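PDB 3O53: protein LRIM1 from Anopheles gambiae, which forms a heterodimeric complex with another leucine-rich repeat protein, APL1C, that regulates complement-like immunity in the mosquito, the chain here being its leucine-rich repeat domain. Local coordinates for residues Q48-A51 with A52-A55; I132-L135 with R136-D139. One frame throughout, in Å; residues are numbered along the deposited sequence.

Contact 1. Residues Q48-A51 with A52-A55; sequences QISA and ADLA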
# COMPACT_ATOMS: atom_id res chain seq x y z
N GLN A 48 1.41 -21.82 14.61
CA GLN A 48 0.04 -21.84 14.10
C GLN A 48 -0.97 -21.55 15.19
O GLN A 48 -0.72 -21.77 16.37
CB GLN A 48 -0.26 -23.19 13.44
CG GLN A 48 0.27 -24.38 14.22
CD GLN A 48 0.12 -25.68 13.46
OE1 GLN A 48 -0.99 -26.13 13.19
NE2 GLN A 48 1.24 -26.30 13.12
N ILE A 49 -2.12 -21.04 14.77
CA ILE A 49 -3.24 -20.84 15.68
C ILE A 49 -4.50 -20.97 14.86
O ILE A 49 -4.55 -20.53 13.72
CB ILE A 49 -3.17 -19.46 16.37
CG1 ILE A 49 -4.27 -19.34 17.42
CG2 ILE A 49 -3.28 -18.35 15.34
CD1 ILE A 49 -3.99 -18.29 18.48
N SER A 50 -5.53 -21.58 15.44
CA SER A 50 -6.77 -21.79 14.71
C SER A 50 -7.86 -20.89 15.25
O SER A 50 -7.87 -20.55 16.43
CB SER A 50 -7.20 -23.25 14.83
OG SER A 50 -7.81 -23.48 16.08
N ALA A 51 -8.78 -20.51 14.37
CA ALA A 51 -9.97 -19.79 14.79
C ALA A 51 -10.69 -20.56 15.90
O ALA A 51 -11.19 -19.97 16.84
CB ALA A 51 -10.89 -19.59 13.60
N ALA A 52 -10.72 -21.89 15.78
CA ALA A 52 -11.42 -22.72 16.77
C ALA A 52 -10.86 -22.51 18.17
O ALA A 52 -11.61 -22.46 19.14
CB ALA A 52 -11.32 -24.20 16.38
N ASP A 53 -9.54 -22.37 18.27
CA ASP A 53 -8.89 -22.08 19.54
C ASP A 53 -9.40 -20.78 20.13
O ASP A 53 -9.51 -20.63 21.35
CB ASP A 53 -7.38 -21.94 19.34
CG ASP A 53 -6.75 -23.15 18.68
OD1 ASP A 53 -7.38 -24.23 18.68
OD2 ASP A 53 -5.63 -23.02 18.15
N LEU A 54 -9.71 -19.82 19.27
CA LEU A 54 -10.07 -18.48 19.71
C LEU A 54 -11.58 -18.28 19.73
O LEU A 54 -12.07 -17.25 20.21
CB LEU A 54 -9.41 -17.45 18.81
CG LEU A 54 -7.89 -17.56 18.80
CD1 LEU A 54 -7.29 -16.73 17.67
CD2 LEU A 54 -7.32 -17.13 20.14
N ALA A 55 -12.32 -19.26 19.23
CA ALA A 55 -13.77 -19.14 19.11
C ALA A 55 -14.47 -18.75 20.42
O ALA A 55 -15.41 -17.96 20.39
CB ALA A 55 -14.36 -20.44 18.57

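Contact 2. Residues I132-L135 with R136-D139; sequences ITML and RDLD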
# COMPACT_ATOMS: atom_id res chain seq x y z
N ILE A 132 2.89 -9.86 -2.64
CA ILE A 132 1.73 -9.52 -3.44
C ILE A 132 2.20 -9.16 -4.85
O ILE A 132 3.10 -8.34 -5.01
CB ILE A 132 0.94 -8.37 -2.76
CG1 ILE A 132 0.30 -8.89 -1.47
CG2 ILE A 132 -0.14 -7.80 -3.70
CD1 ILE A 132 -0.19 -7.80 -0.54
N THR A 133 1.60 -9.77 -5.86
CA THR A 133 1.99 -9.47 -7.24
C THR A 133 0.89 -8.77 -8.04
O THR A 133 1.13 -8.31 -9.14
CB THR A 133 2.39 -10.76 -7.97
OG1 THR A 133 1.25 -11.60 -8.11
CG2 THR A 133 3.46 -11.51 -7.17
N MET A 134 -0.32 -8.68 -7.49
CA MET A 134 -1.40 -7.98 -8.17
C MET A 134 -2.46 -7.55 -7.16
O MET A 134 -2.62 -8.18 -6.10
CB MET A 134 -2.01 -8.86 -9.28
CG MET A 134 -2.65 -10.17 -8.83
SD MET A 134 -3.46 -11.11 -10.19
CE MET A 134 -2.20 -11.12 -11.43
N LEU A 135 -3.19 -6.48 -7.47
CA LEU A 135 -4.22 -5.99 -6.56
C LEU A 135 -5.30 -7.05 -6.32
O LEU A 135 -5.86 -7.10 -5.24
CB LEU A 135 -4.84 -4.69 -7.07
CG LEU A 135 -3.91 -3.46 -7.00
CD1 LEU A 135 -4.64 -2.18 -7.43
CD2 LEU A 135 -3.33 -3.31 -5.59
N ARG A 136 -5.56 -7.91 -7.30
CA ARG A 136 -6.54 -9.00 -7.10
C ARG A 136 -6.04 -10.16 -6.20
O ARG A 136 -6.79 -11.09 -5.94
CB ARG A 136 -7.02 -9.55 -8.45
CG ARG A 136 -7.94 -8.60 -9.19
CD ARG A 136 -8.18 -9.10 -10.60
NE ARG A 136 -6.94 -9.13 -11.37
CZ ARG A 136 -6.76 -9.86 -12.47
NH1 ARG A 136 -7.71 -10.66 -12.94
NH2 ARG A 136 -5.59 -9.81 -13.09
N ASP A 137 -4.80 -10.11 -5.73
CA ASP A 137 -4.39 -10.97 -4.62
C ASP A 137 -5.20 -10.64 -3.35
O ASP A 137 -5.37 -11.48 -2.47
CB ASP A 137 -2.89 -10.80 -4.33
CG ASP A 137 -2.03 -11.45 -5.39
OD1 ASP A 137 -2.56 -12.19 -6.23
OD2 ASP A 137 -0.81 -11.23 -5.37
N LEU A 138 -5.68 -9.40 -3.28
CA LEU A 138 -6.65 -8.99 -2.26
C LEU A 138 -8.04 -9.28 -2.80
O LEU A 138 -8.33 -8.94 -3.94
CB LEU A 138 -6.52 -7.49 -1.97
CG LEU A 138 -5.46 -7.09 -0.94
CD1 LEU A 138 -4.10 -7.65 -1.29
CD2 LEU A 138 -5.41 -5.57 -0.81
N ASP A 139 -8.91 -9.91 -2.02
CA ASP A 139 -10.24 -10.20 -2.54
C ASP A 139 -11.06 -8.92 -2.51
O ASP A 139 -10.56 -7.87 -2.09
CB ASP A 139 -10.92 -11.38 -1.82
CG ASP A 139 -11.49 -11.01 -0.47
OD1 ASP A 139 -11.21 -9.91 0.05
OD2 ASP A 139 -12.24 -11.85 0.07
O HOH W 1 1.02 -12.93 -5.39

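Contact 1. Residues Q48-A51 with A52-A55
A capping box formed by Ser50 and Asp53 starts the short helix 51-54, which follows strand 38-40 in an early leucine-rich repeat of the solenoid. Ser50 is the N-cap residue and Asp53 stands three positions on, so the Asp53 carboxylate can fold back to Ser50 N while Ser50 OG faces Asp53 N. The backbone N of Ser50 gives its hydrogen to Asp53 OD2 at 3.1 Å and nearly straight, 163° at the hydrogen; it comes in well above the carboxylate plane, 60° out of it. In return Asp53 N donates to Ser50 OG, although the model crowds that hydroxyl against the carboxylate and leaves its exact place less sure. The bonds of Asp53 N and Leu54 N to Ser50 O are weak, whereas Leu54 N reaches Ala51 O at 2.8 Å. One step before the cap, the end of Ile49 swings toward Leu54. Its CG1 lies anti to the backbone N (chi1 -174°), and the side chain crosses that of Leu54 at about a right angle. Ile49 also touches Leu41, and Leu54 touches Leu79. Where the two cross, Ile49 CD1 rests on Leu54 CD1 at 3.7 Å and on Leu54 CD2 at 3.9 Å.

Contact 2. Residues I132-L135 with R136-D139
Asp137 closes the turn 132-138 in the loop between strands 123-126 and 146-150 of the leucine-rich repeat solenoid, its carboxylate turned back onto the backbone that leads into a single 3-10 turn. OD2 takes the N-H of Thr133 at 2.9 Å, nearly head-on to its C-O bond and almost straight at 163°. Met134 N adds a weak, longer bond to the same oxygen. A water also donates to OD2 and accepts from Thr133 OG1 at 3.0 Å, so the hydroxyl is tied to the carboxylate through it. The other oxygen, OD1, lies 3.3 Å from Met134 CG, where the two side chains cross at about a right angle. CG of Asp137 stands anti to its carbonyl carbon (chi1 -73°), beside the backbone N, which itself donates to Met134 O at 2.9 Å; side chain and main chain thus clasp the same few residues. Leu138 N continues the turn with a bond to Leu135 O. On the outer side, the sulfur of Met134 meets the Arg136 guanidinium obliquely, SD to NH2 at 3.8 Å. Toward the interior, Ile132 and Leu138 cross at about a right angle, with Ile132 CD1 4.0 Å from Leu138 CD1. Further out, Arg113 makes a long, weak ion pair with Asp137 OD1, and Leu151 packs against Ile132 and Leu135. The turn is joined to the segment after strand 146-150 by Ile132 N, which donates to Asn154 OD1.

Contact 1 comes first along the chain, after strand 38-40 and near the N-terminal end of the solenoid; contact 2 follows several repeats later, between strands 123-126 and 146-150. Their centres are 25 Å apart and their nearest atoms about 16 Å, so they do not touch. Both lie in the links that return the chain from one parallel strand to the next. In both, an aspartate carboxylate accepts from backbone N-H of preceding residues: one in contact 1, one plus a weak second in contact 2. Contact 1 sits at the surface, 28 Å from the chain centre, whereas contact 2 is partly buried at 11 Å. They are separate local elements of one curved repeat domain.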